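Side-chain contacts in dehydrogenase (Chromobacterium violaceum, PDB 3Q2I), which binds NADH and UDP-GlcNAcA and probably oxidises the sugar at its 3-hydroxyl, on the route to a diacetamido mannuronic acid: residues A[213-218]-A[222-227]; A[179-184]-A[337-342]; A[186-191]-A[238-243]; A[161-166]-A[193-198]. One frame throughout, in Å; residues are numbered along the deposited sequence.

Contact 1 (A[213-218]-A[222-227]). With NA (sodium ion), chain E.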
# COMPACT_ATOMS: atom_id res chain seq x y z
N THR A 213 16.17 -11.12 6.09
CA THR A 213 17.21 -12.13 5.89
C THR A 213 18.19 -11.69 4.82
O THR A 213 17.94 -10.77 4.05
CB THR A 213 16.59 -13.45 5.41
OG1 THR A 213 16.01 -13.30 4.13
CG2 THR A 213 15.58 -14.04 6.38
N ALA A 214 19.36 -12.34 4.79
CA ALA A 214 20.39 -11.88 3.86
C ALA A 214 21.34 -13.04 3.62
O ALA A 214 21.41 -13.93 4.48
CB ALA A 214 21.17 -10.74 4.49
N THR A 215 22.07 -12.95 2.51
CA THR A 215 23.20 -13.88 2.30
C THR A 215 24.40 -12.97 2.43
O THR A 215 24.73 -12.24 1.46
CB THR A 215 23.15 -14.45 0.89
OG1 THR A 215 21.89 -15.11 0.69
CG2 THR A 215 24.25 -15.49 0.73
N LEU A 216 25.01 -12.94 3.61
CA LEU A 216 26.11 -11.99 3.85
C LEU A 216 27.50 -12.50 3.49
O LEU A 216 28.45 -11.72 3.37
CB LEU A 216 26.13 -11.48 5.29
CG LEU A 216 24.80 -10.82 5.65
CD1 LEU A 216 24.82 -10.40 7.11
CD2 LEU A 216 24.64 -9.54 4.78
N ALA A 217 27.61 -13.82 3.32
CA ALA A 217 28.98 -14.33 3.02
C ALA A 217 28.98 -15.56 2.16
O ALA A 217 29.89 -15.73 1.35
CB ALA A 217 29.74 -14.64 4.27
N ARG A 218 28.03 -16.47 2.32
CA ARG A 218 28.13 -17.72 1.56
C ARG A 218 27.69 -17.58 0.11
O ARG A 218 26.94 -16.67 -0.23
CB ARG A 218 27.35 -18.83 2.26
CG ARG A 218 27.89 -19.07 3.64
CD ARG A 218 29.27 -19.81 3.61
NE ARG A 218 29.76 -19.87 4.97
CZ ARG A 218 30.62 -19.01 5.51
NH1 ARG A 218 31.17 -18.07 4.74
NH2 ARG A 218 30.99 -19.15 6.78
N VAL A 222 20.02 -18.97 -0.74
CA VAL A 222 19.28 -18.82 0.51
C VAL A 222 20.01 -18.01 1.59
O VAL A 222 21.20 -17.67 1.43
CB VAL A 222 18.89 -20.22 1.12
CG1 VAL A 222 18.09 -21.04 0.08
CG2 VAL A 222 20.16 -20.94 1.63
N GLU A 223 19.32 -17.58 2.64
CA GLU A 223 19.95 -16.78 3.68
C GLU A 223 20.95 -17.55 4.51
O GLU A 223 20.69 -18.72 4.87
CB GLU A 223 18.91 -16.06 4.56
CG GLU A 223 18.21 -16.93 5.66
CD GLU A 223 17.18 -17.94 5.21
OE1 GLU A 223 16.81 -18.00 4.02
OE2 GLU A 223 16.68 -18.73 6.06
N ASP A 224 22.06 -16.89 4.82
CA ASP A 224 22.93 -17.36 5.88
C ASP A 224 22.74 -16.67 7.21
O ASP A 224 23.35 -17.07 8.21
CB ASP A 224 24.43 -17.39 5.44
CG ASP A 224 24.95 -16.01 5.02
OD1 ASP A 224 24.43 -14.97 5.52
OD2 ASP A 224 25.90 -16.00 4.22
N THR A 225 21.89 -15.62 7.22
CA THR A 225 21.74 -14.75 8.39
C THR A 225 20.31 -14.20 8.38
O THR A 225 19.81 -13.86 7.33
CB THR A 225 22.72 -13.55 8.29
OG1 THR A 225 24.07 -14.06 8.22
CG2 THR A 225 22.61 -12.59 9.48
N GLY A 226 19.69 -14.07 9.54
CA GLY A 226 18.32 -13.52 9.55
C GLY A 226 17.90 -13.11 10.93
O GLY A 226 18.41 -13.60 11.94
N THR A 227 16.87 -12.28 11.01
CA THR A 227 16.27 -11.92 12.27
C THR A 227 14.76 -11.76 12.05
O THR A 227 14.34 -11.36 10.96
CB THR A 227 16.91 -10.65 12.87
OG1 THR A 227 16.41 -10.46 14.20
CG2 THR A 227 16.72 -9.35 12.01
NA NA E . 16.20 -11.38 2.48
O HOH W 1 14.95 -15.60 3.54
O HOH W 2 14.98 -9.28 4.03
O HOH W 3 16.35 -9.76 1.31
O HOH W 4 14.53 -12.61 1.06
O HOH W 5 17.45 -13.14 1.54
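The end of the beta hairpin formed by strands 206-214 and 225-232 is closed here by backbone pairing and by the Asp224 carboxylate. Ala214 and Thr225 form an antiparallel hydrogen-bonded pair. Ala214 N donates to Thr225 O at 3.0 Å, and Thr225 N returns a bond to Ala214 O. Asp224 N also reaches Ala214 O, but weakly. Two residues thus face one, a classic beta bulge. The chi1 of Asp224, 60°, sets CG between the backbone N and the carbonyl carbon and turns the carboxylate to the amides of residues 216-218. Leu216 N meets OD1 of Asp224 on the syn side at 2.8 Å, and the bond is nearly straight at 168°. Thr225 OG1 donates to the same OD1 from the opposite face of the carboxylate plane. OD2 of Asp224 takes two more amides: Ala217 N at 2.9 Å, on its syn lone pair, and Arg218 N at 2.9 Å, nearly in line with the C-O bond. Four donors therefore hold the carboxylate and fix its rotation. Thr215 OG1 donates to Val222 O at 2.8 Å from well above the carbonyl plane. At the strand end, Thr213 binds a sodium ion through O at 2.4 Å and OG1 at 2.5 Å, with four waters completing the shell. A further water links Thr213 OG1 to Glu223 OE1, while Glu223 OE2 bonds Tyr339 OH.

Contact 2 (A[179-184]-A[337-342])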
# COMPACT_ATOMS: atom_id res chain seq x y z
N GLY A 179 21.42 -25.34 -0.11
CA GLY A 179 21.55 -23.89 -0.29
C GLY A 179 20.62 -23.31 -1.33
O GLY A 179 20.81 -22.17 -1.75
N THR A 180 19.62 -24.06 -1.77
CA THR A 180 18.69 -23.66 -2.83
C THR A 180 17.30 -23.44 -2.23
O THR A 180 16.92 -24.07 -1.22
CB THR A 180 18.50 -24.73 -3.97
OG1 THR A 180 17.88 -25.93 -3.45
CG2 THR A 180 19.82 -25.07 -4.61
N TRP A 181 16.54 -22.47 -2.76
CA TRP A 181 15.19 -22.28 -2.20
C TRP A 181 14.33 -23.54 -2.43
O TRP A 181 13.49 -23.91 -1.60
CB TRP A 181 14.44 -21.08 -2.82
CG TRP A 181 15.07 -19.76 -2.59
CD1 TRP A 181 15.61 -18.92 -3.55
CD2 TRP A 181 15.23 -19.08 -1.34
NE1 TRP A 181 16.13 -17.79 -2.92
CE2 TRP A 181 15.84 -17.84 -1.59
CE3 TRP A 181 14.87 -19.38 -0.03
CZ2 TRP A 181 16.15 -16.93 -0.57
CZ3 TRP A 181 15.15 -18.48 0.96
CH2 TRP A 181 15.83 -17.30 0.69
N GLU A 182 14.49 -24.11 -3.62
CA GLU A 182 13.51 -25.13 -4.06
C GLU A 182 13.70 -26.38 -3.21
O GLU A 182 12.70 -27.04 -2.86
CB GLU A 182 13.71 -25.48 -5.53
CG GLU A 182 12.73 -26.56 -6.03
CD GLU A 182 12.76 -26.77 -7.56
OE1 GLU A 182 11.80 -27.42 -8.03
OE2 GLU A 182 13.68 -26.25 -8.24
N PHE A 183 14.96 -26.71 -2.92
CA PHE A 183 15.22 -28.00 -2.24
C PHE A 183 15.63 -27.93 -0.78
O PHE A 183 15.56 -28.95 -0.05
CB PHE A 183 16.20 -28.87 -3.04
CG PHE A 183 15.69 -29.21 -4.41
CD1 PHE A 183 14.64 -30.11 -4.58
CD2 PHE A 183 16.17 -28.52 -5.51
CE1 PHE A 183 14.12 -30.39 -5.85
CE2 PHE A 183 15.63 -28.78 -6.78
CZ PHE A 183 14.60 -29.71 -6.96
N ASP A 184 16.06 -26.76 -0.31
CA ASP A 184 16.62 -26.63 1.01
C ASP A 184 15.98 -25.54 1.89
O ASP A 184 15.54 -25.80 3.01
CB ASP A 184 18.16 -26.41 0.86
CG ASP A 184 18.96 -26.79 2.10
OD1 ASP A 184 18.40 -27.33 3.06
OD2 ASP A 184 20.19 -26.49 2.11
N ALA A 337 5.79 -17.64 6.46
CA ALA A 337 5.45 -16.22 6.74
C ALA A 337 6.73 -15.39 6.91
O ALA A 337 6.79 -14.25 6.40
CB ALA A 337 4.65 -16.13 8.03
N MET A 338 7.76 -15.95 7.57
CA MET A 338 9.05 -15.24 7.75
C MET A 338 9.67 -15.01 6.35
O MET A 338 10.17 -13.91 6.09
CB MET A 338 10.05 -16.06 8.60
CG MET A 338 9.54 -16.35 9.99
SD MET A 338 10.79 -17.40 10.80
CE MET A 338 10.13 -17.43 12.46
N TYR A 339 9.65 -16.03 5.48
CA TYR A 339 10.21 -15.87 4.13
C TYR A 339 9.48 -14.85 3.26
O TYR A 339 10.13 -14.05 2.60
CB TYR A 339 10.42 -17.23 3.44
CG TYR A 339 11.60 -18.04 3.93
CD1 TYR A 339 12.49 -17.55 4.89
CD2 TYR A 339 11.81 -19.32 3.41
CE1 TYR A 339 13.61 -18.32 5.31
CE2 TYR A 339 12.94 -20.07 3.79
CZ TYR A 339 13.83 -19.54 4.72
OH TYR A 339 14.97 -20.28 5.12
N LEU A 340 8.15 -14.86 3.33
CA LEU A 340 7.38 -13.84 2.61
C LEU A 340 7.68 -12.45 3.20
O LEU A 340 7.82 -11.48 2.47
CB LEU A 340 5.89 -14.13 2.74
CG LEU A 340 5.43 -15.36 1.95
CD1 LEU A 340 4.03 -15.75 2.45
CD2 LEU A 340 5.47 -15.03 0.45
N SER A 341 7.76 -12.36 4.52
CA SER A 341 7.97 -11.04 5.15
C SER A 341 9.36 -10.51 4.77
O SER A 341 9.50 -9.32 4.44
CB SER A 341 7.92 -11.26 6.67
OG SER A 341 8.26 -9.99 7.30
N ALA A 342 10.39 -11.35 4.82
CA ALA A 342 11.74 -10.92 4.46
C ALA A 342 11.83 -10.55 2.99
O ALA A 342 12.53 -9.61 2.62
CB ALA A 342 12.74 -12.04 4.73
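Trp181 and Tyr339 sit on backbones that stay well apart, with their CA atoms 10.3 Å from each other, and between segments 179-184 and 337-342 only these two side chains meet. The CB of Tyr339 already points toward the loop. With CG beside the backbone N (chi1 -75°), the ring of Tyr339 reaches the indole. Trp181 starts off to one side, and its CZ3 corner does the touching. CZ3 of Trp181 stands over one face of the Tyr339 ring, shifted toward the rim, 3.9 Å from CE2 and 4.1 Å from CZ of Tyr339. The planes are 78° apart, and the centroids of the Trp181 six-membered ring and the Tyr339 ring are 5.5 Å apart. The loop is braced from within. Gly179 N donates to OD2 of Asp184 at 2.8 Å, on the anti lone pair of that oxygen. Thr180 OG1 accepts from Phe183 N at 3.1 Å, an ST motif. The hydroxyl of Tyr339 is anchored outside the two segments, where it bonds Glu223 OE2 and the backbone N of Gly186 and Met189. Tyr354 of a third subunit meets both rings, edge-to-face with Trp181, and Glu182 forms a salt bridge to Arg326 of that subunit. The Trp181-Tyr339 pair is a T-shaped (edge-to-face) aromatic contact, joining loop to helix in the C-terminal alpha/beta domain beside a subunit interface.

Contact 3 (A[186-191]-A[238-243]). With HP7 ((2S,3S,4R,5R,6R)-5-acetamido-6-[[[(2R,3S,4R,5R)-5-(2,4-dioxopyrimidin-1-yl)-3,4-dihydroxy-oxolan-2-yl]methoxy-hydroxy-phosphoryl]oxy-hydroxy-phosphoryl]oxy-3,4-dihydroxy-oxane-2-carboxylic acid), chain C.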
# COMPACT_ATOMS: atom_id res chain seq x y z
N GLY A 186 17.12 -21.81 3.86
CA GLY A 186 18.39 -21.35 4.46
C GLY A 186 18.41 -21.47 5.96
O GLY A 186 17.93 -22.47 6.54
N ALA A 187 19.14 -20.56 6.59
CA ALA A 187 19.39 -20.62 8.02
C ALA A 187 18.14 -20.90 8.86
O ALA A 187 18.19 -21.60 9.89
CB ALA A 187 20.13 -19.38 8.49
N PHE A 188 17.00 -20.32 8.47
CA PHE A 188 15.77 -20.58 9.22
C PHE A 188 15.12 -21.93 8.90
O PHE A 188 14.79 -22.67 9.84
CB PHE A 188 14.75 -19.45 9.01
CG PHE A 188 15.00 -18.21 9.83
CD1 PHE A 188 14.69 -18.14 11.17
CD2 PHE A 188 15.29 -17.02 9.17
CE1 PHE A 188 14.84 -16.96 11.91
CE2 PHE A 188 15.33 -15.78 9.87
CZ PHE A 188 15.21 -15.79 11.26
N MET A 189 14.96 -22.26 7.62
CA MET A 189 14.18 -23.45 7.23
C MET A 189 14.98 -24.75 7.39
O MET A 189 14.36 -25.78 7.73
CB MET A 189 13.75 -23.29 5.78
CG MET A 189 13.06 -24.52 5.14
SD MET A 189 12.33 -24.16 3.54
CE MET A 189 10.86 -23.26 4.03
N ASN A 190 16.28 -24.66 7.16
CA ASN A 190 17.14 -25.84 7.39
C ASN A 190 17.75 -25.75 8.79
O ASN A 190 17.22 -26.33 9.74
CB ASN A 190 18.24 -25.98 6.33
CG ASN A 190 19.14 -27.19 6.64
OD1 ASN A 190 19.27 -27.54 7.79
ND2 ASN A 190 19.64 -27.87 5.62
N GLN A 191 18.79 -24.93 8.97
CA GLN A 191 19.67 -25.16 10.14
C GLN A 191 19.01 -24.95 11.48
O GLN A 191 19.11 -25.78 12.40
CB GLN A 191 20.99 -24.39 10.01
CG GLN A 191 21.87 -24.93 8.87
CD GLN A 191 21.51 -24.33 7.52
OE1 GLN A 191 21.00 -23.20 7.41
NE2 GLN A 191 21.74 -25.09 6.48
N GLY A 238 8.61 -10.99 20.74
CA GLY A 238 9.92 -11.60 20.83
C GLY A 238 10.69 -11.50 19.53
O GLY A 238 10.18 -10.98 18.53
N SER A 239 11.90 -12.03 19.53
CA SER A 239 12.70 -12.11 18.30
C SER A 239 13.44 -13.44 18.23
O SER A 239 13.73 -14.05 19.26
CB SER A 239 13.75 -10.99 18.31
OG SER A 239 14.61 -11.06 19.44
N MET A 240 13.72 -13.87 17.01
CA MET A 240 14.64 -14.97 16.77
C MET A 240 15.73 -14.51 15.82
O MET A 240 15.44 -13.89 14.79
CB MET A 240 13.88 -16.14 16.12
CG MET A 240 14.87 -17.28 15.94
SD MET A 240 13.97 -18.78 15.43
CE MET A 240 15.33 -19.79 14.93
N ASN A 241 16.99 -14.75 16.22
CA ASN A 241 18.15 -14.26 15.47
C ASN A 241 18.96 -15.47 15.08
O ASN A 241 19.17 -16.38 15.93
CB ASN A 241 19.05 -13.45 16.41
CG ASN A 241 18.33 -12.29 17.01
OD1 ASN A 241 17.78 -11.45 16.29
ND2 ASN A 241 18.29 -12.23 18.33
N VAL A 242 19.34 -15.58 13.82
CA VAL A 242 20.11 -16.74 13.38
C VAL A 242 21.27 -16.30 12.49
O VAL A 242 21.10 -15.44 11.61
CB VAL A 242 19.18 -17.76 12.71
CG1 VAL A 242 18.06 -18.14 13.67
CG2 VAL A 242 18.52 -17.20 11.43
N THR A 243 22.45 -16.92 12.64
CA THR A 243 23.43 -16.80 11.56
C THR A 243 24.22 -18.08 11.50
O THR A 243 24.35 -18.74 12.54
CB THR A 243 24.41 -15.62 11.71
OG1 THR A 243 25.26 -15.53 10.54
CG2 THR A 243 25.16 -15.69 13.05
N1 HP7 C . 29.74 -27.25 11.47
C2 HP7 C . 30.77 -26.40 11.46
O2 HP7 C . 31.39 -26.20 10.39
N3 HP7 C . 31.17 -25.79 12.58
C4 HP7 C . 30.54 -26.01 13.74
O4 HP7 C . 31.00 -25.45 14.76
C5 HP7 C . 29.45 -26.88 13.78
C6 HP7 C . 29.07 -27.51 12.60
PA HP7 C . 26.32 -30.75 13.08
PB HP7 C . 23.68 -31.70 13.30
O'P HP7 C . 23.18 -27.97 9.41
O'Q HP7 C . 22.41 -29.65 8.21
C1' HP7 C . 22.14 -29.60 12.94
O1A HP7 C . 26.51 -30.01 14.39
O1B HP7 C . 23.76 -31.40 14.78
C1C HP7 C . 29.31 -27.84 10.19
C2' HP7 C . 20.64 -29.34 13.19
N2' HP7 C . 20.15 -30.15 14.30
O2A HP7 C . 26.85 -32.14 12.86
O2B HP7 C . 23.66 -33.11 12.75
C2C HP7 C . 30.02 -29.15 9.86
O2C HP7 C . 30.26 -29.09 8.45
C3' HP7 C . 19.82 -29.64 11.95
O3' HP7 C . 18.52 -29.06 12.18
O3A HP7 C . 24.78 -30.77 12.61
O3B HP7 C . 22.30 -31.01 12.74
C3C HP7 C . 28.95 -30.19 10.11
O3C HP7 C . 29.12 -31.32 9.24
C4' HP7 C . 20.44 -28.99 10.70
O4' HP7 C . 19.79 -29.39 9.50
C4C HP7 C . 27.64 -29.48 9.78
O4C HP7 C . 27.93 -28.18 10.33
C5' HP7 C . 21.87 -29.53 10.58
O5' HP7 C . 22.56 -28.99 11.71
C5C HP7 C . 26.50 -30.08 10.57
O5C HP7 C . 26.88 -29.80 11.92
C6' HP7 C . 22.53 -29.04 9.31
C7' HP7 C . 19.61 -29.72 15.44
O7' HP7 C . 19.32 -28.55 15.72
C8' HP7 C . 19.32 -30.79 16.46
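Phe188 lays one face of its ring against Val242 and turns an edge to Met240. The methyl CG2 of Val242 sits over the middle of the ring, 3.6 Å from the Phe188 centroid and only 8° off the normal, a well-centred CH-pi contact. In the conformer described (a second is modelled), chi1 of Val242, -56°, puts CG2 between the backbone N and the carbonyl carbon, facing the ring. CG1 of Val242 stands over the same face but beyond the rim, 3.9 Å from CE1 of Phe188. Met240 runs past the phenyl group in the opposite direction, with an extended chain. Its CG is 4.0 Å from CE1 of Phe188, and its SD lies at the ring edge 5.3 Å from the Phe188 centroid, a Met-aromatic contact. The short, weakly bonded helix 187-191 thus packs on strand 237-243 of the mixed sheet in the C-terminal domain; the axes of segments 187-191 and 238-243 are 74° apart. CB of Ala187 touches the same methyl, CG2 of Val242, at 4.0 Å. Residues of helix 325-344, Leu335, Met338 and Tyr339, also pack on Phe188. Beyond this apolar patch the helix reaches the UDP-sugar. Asn190 OD1 accepts a hydrogen bond from O4' of the ligand at 2.6 Å. Asn190 ND2 is held by Asp184 OD1, which steadies the amide. Gln191 O takes a weak bond from ligand O3', at 3.3 Å.

Contact 4 (A[161-166]-A[193-198]). With HP7 ((2S,3S,4R,5R,6R)-5-acetamido-6-[[[(2R,3S,4R,5R)-5-(2,4-dioxopyrimidin-1-yl)-3,4-dihydroxy-oxolan-2-yl]methoxy-hydroxy-phosphoryl]oxy-hydroxy-phosphoryl]oxy-3,4-dihydroxy-oxane-2-carboxylic acid), chain C.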
# COMPACT_ATOMS: atom_id res chain seq x y z
N VAL A 161 15.05 -16.04 20.95
CA VAL A 161 15.75 -17.26 20.51
C VAL A 161 17.00 -16.85 19.71
O VAL A 161 16.90 -16.07 18.76
CB VAL A 161 14.84 -18.13 19.64
CG1 VAL A 161 15.58 -19.34 19.06
CG2 VAL A 161 13.64 -18.58 20.45
N ASN A 162 18.18 -17.43 19.98
CA ASN A 162 19.39 -17.15 19.22
C ASN A 162 19.96 -18.46 18.73
O ASN A 162 20.05 -19.43 19.49
CB ASN A 162 20.50 -16.50 20.04
CG ASN A 162 20.12 -15.11 20.52
OD1 ASN A 162 19.47 -14.35 19.82
ND2 ASN A 162 20.64 -14.74 21.68
N VAL A 163 20.29 -18.51 17.47
CA VAL A 163 21.03 -19.67 16.89
C VAL A 163 22.22 -19.05 16.19
O VAL A 163 22.11 -18.57 15.04
CB VAL A 163 20.17 -20.51 15.95
CG1 VAL A 163 21.01 -21.74 15.42
CG2 VAL A 163 18.94 -21.03 16.76
N PHE A 164 23.36 -19.10 16.89
CA PHE A 164 24.60 -18.48 16.37
C PHE A 164 25.57 -19.64 16.08
O PHE A 164 26.26 -20.10 16.98
CB PHE A 164 25.19 -17.52 17.38
CG PHE A 164 24.27 -16.37 17.79
CD1 PHE A 164 23.35 -15.84 16.86
CD2 PHE A 164 24.36 -15.76 19.02
CE1 PHE A 164 22.53 -14.77 17.20
CE2 PHE A 164 23.53 -14.68 19.36
CZ PHE A 164 22.65 -14.16 18.41
N TRP A 165 25.51 -20.13 14.86
CA TRP A 165 26.21 -21.35 14.47
C TRP A 165 27.15 -21.10 13.30
O TRP A 165 27.30 -19.98 12.79
CB TRP A 165 25.16 -22.41 14.09
CG TRP A 165 24.47 -23.09 15.26
CD1 TRP A 165 24.65 -22.90 16.62
CD2 TRP A 165 23.50 -24.12 15.12
NE1 TRP A 165 23.82 -23.75 17.32
CE2 TRP A 165 23.09 -24.48 16.42
CE3 TRP A 165 22.88 -24.71 14.01
CZ2 TRP A 165 22.11 -25.47 16.63
CZ3 TRP A 165 21.91 -25.70 14.22
CH2 TRP A 165 21.54 -26.07 15.54
N THR A 166 27.79 -22.17 12.83
CA THR A 166 28.80 -22.00 11.81
C THR A 166 28.68 -23.03 10.73
O THR A 166 28.71 -24.22 11.05
CB THR A 166 30.22 -22.16 12.42
OG1 THR A 166 30.35 -21.29 13.54
CG2 THR A 166 31.25 -21.88 11.35
N SER A 193 15.67 -24.91 12.09
CA SER A 193 14.26 -25.25 12.06
C SER A 193 13.74 -25.83 13.38
O SER A 193 12.58 -25.64 13.68
CB SER A 193 13.88 -26.14 10.87
OG SER A 193 14.67 -27.30 10.97
N HIS A 194 14.59 -26.51 14.14
CA HIS A 194 14.14 -27.06 15.43
C HIS A 194 13.93 -25.97 16.47
O HIS A 194 13.37 -26.22 17.54
CB HIS A 194 15.14 -28.12 15.96
CG HIS A 194 15.25 -29.37 15.12
ND1 HIS A 194 14.21 -30.26 14.98
CD2 HIS A 194 16.31 -29.94 14.50
CE1 HIS A 194 14.60 -31.28 14.22
NE2 HIS A 194 15.87 -31.10 13.92
N TYR A 195 14.46 -24.77 16.21
CA TYR A 195 14.27 -23.62 17.08
C TYR A 195 13.06 -22.81 16.62
O TYR A 195 12.29 -22.33 17.46
CB TYR A 195 15.53 -22.76 17.13
CG TYR A 195 16.72 -23.48 17.75
CD1 TYR A 195 17.15 -23.19 19.05
CD2 TYR A 195 17.42 -24.41 17.02
CE1 TYR A 195 18.22 -23.87 19.60
CE2 TYR A 195 18.50 -25.12 17.58
CZ TYR A 195 18.87 -24.83 18.88
OH TYR A 195 19.92 -25.57 19.46
N VAL A 196 12.86 -22.69 15.31
CA VAL A 196 11.61 -22.11 14.80
C VAL A 196 10.43 -22.88 15.39
O VAL A 196 9.39 -22.30 15.76
CB VAL A 196 11.52 -22.10 13.23
CG1 VAL A 196 10.13 -21.59 12.81
CG2 VAL A 196 12.66 -21.23 12.69
N ASP A 197 10.61 -24.21 15.47
CA ASP A 197 9.56 -25.06 16.00
C ASP A 197 9.12 -24.62 17.39
O ASP A 197 7.98 -24.82 17.77
CB ASP A 197 10.07 -26.50 16.07
CG ASP A 197 9.03 -27.48 16.52
OD1 ASP A 197 7.95 -27.52 15.92
OD2 ASP A 197 9.34 -28.26 17.45
N LEU A 198 10.05 -24.09 18.20
CA LEU A 198 9.68 -23.75 19.57
C LEU A 198 8.66 -22.61 19.67
O LEU A 198 8.06 -22.38 20.70
CB LEU A 198 10.93 -23.32 20.38
CG LEU A 198 12.08 -24.37 20.33
CD1 LEU A 198 13.30 -23.84 20.97
CD2 LEU A 198 11.60 -25.72 20.91
N1 HP7 C . 29.74 -27.25 11.47
C2 HP7 C . 30.77 -26.40 11.46
O2 HP7 C . 31.39 -26.20 10.39
N3 HP7 C . 31.17 -25.79 12.58
C4 HP7 C . 30.54 -26.01 13.74
O4 HP7 C . 31.00 -25.45 14.76
C5 HP7 C . 29.45 -26.88 13.78
C6 HP7 C . 29.07 -27.51 12.60
PA HP7 C . 26.32 -30.75 13.08
PB HP7 C . 23.68 -31.70 13.30
O'P HP7 C . 23.18 -27.97 9.41
O'Q HP7 C . 22.41 -29.65 8.21
C1' HP7 C . 22.14 -29.60 12.94
O1A HP7 C . 26.51 -30.01 14.39
O1B HP7 C . 23.76 -31.40 14.78
C1C HP7 C . 29.31 -27.84 10.19
C2' HP7 C . 20.64 -29.34 13.19
N2' HP7 C . 20.15 -30.15 14.30
O2A HP7 C . 26.85 -32.14 12.86
O2B HP7 C . 23.66 -33.11 12.75
C2C HP7 C . 30.02 -29.15 9.86
O2C HP7 C . 30.26 -29.09 8.45
C3' HP7 C . 19.82 -29.64 11.95
O3' HP7 C . 18.52 -29.06 12.18
O3A HP7 C . 24.78 -30.77 12.61
O3B HP7 C . 22.30 -31.01 12.74
C3C HP7 C . 28.95 -30.19 10.11
O3C HP7 C . 29.12 -31.32 9.24
C4' HP7 C . 20.44 -28.99 10.70
O4' HP7 C . 19.79 -29.39 9.50
C4C HP7 C . 27.64 -29.48 9.78
O4C HP7 C . 27.93 -28.18 10.33
C5' HP7 C . 21.87 -29.53 10.58
O5' HP7 C . 22.56 -28.99 11.71
C5C HP7 C . 26.50 -30.08 10.57
O5C HP7 C . 26.88 -29.80 11.92
C6' HP7 C . 22.53 -29.04 9.31
C7' HP7 C . 19.61 -29.72 15.44
O7' HP7 C . 19.32 -28.55 15.72
C8' HP7 C . 19.32 -30.79 16.46
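Apolar packing comes first: Val161, Val163 and Trp165, from strand 156-164 and the residue after it, gather round the ring of Tyr195 on helix 193-203. CG2 of Val163 lies over one face of that ring, 3.7 Å from the Tyr195 centroid and 21° off the normal, a CH-pi contact. It sits toward the rim on the CB side, 3.5 Å from CG of Tyr195. CG1 of Val161 meets CB of Tyr195 at 3.9 Å. The second kind is aromatic. Trp165 and Tyr195 come from opposite directions with planes 87° apart, in an oblique pairing. The CZ2 corner of the Trp165 indole is 3.7 Å from CE2 and 3.6 Å from OH of Tyr195. Val163 has CG1 anti to the backbone N (chi1 -178°) and CG2 beside that N, which sends CG1 onto one face of the indole and CG2 to Tyr195. Trp165 NE1 is hydrogen-bonded to Val269 O. The third kind is contact with the UDP-sugar. Its acetamido oxygen O7' lies in the plane of the indole, at the edge, 3.3 Å from CH2 of Trp165. CD2 of His194 is 3.3 Å from ligand O3', and His194 NE2 hydrogen-bonds the nicotinamide amide oxygen of the cofactor. The strand-helix contact is almost wholly carbon on carbon, though the Tyr195 hydroxyl oxygen also touches the indole; this is consistent with a mainly apolar, aromatic side to the sugar site next to the acetamido oxygen.

Overall arrangement
All four contacts belong to the C-terminal alpha/beta domain. Contacts 3 and 4 are buried and apolar, with centres about 5 Å apart. They pack successive helices on neighbouring strands of one mixed sheet, and both reach the UDP-sugar. Contact 1 is partly buried, at the hairpin end of the same sheet. It is held mainly by hydrogen bonds, with a sodium ion at one strand end. Contact 2 is also partly buried and rests on one aromatic pair between a loop and a helix that faces a third subunit. Contacts 1, 3 and 4 touch the second subunit. Contact 2 is tied by side-chain hydrogen bonds to contacts 1 and 3, which are nested inside the loop it closes.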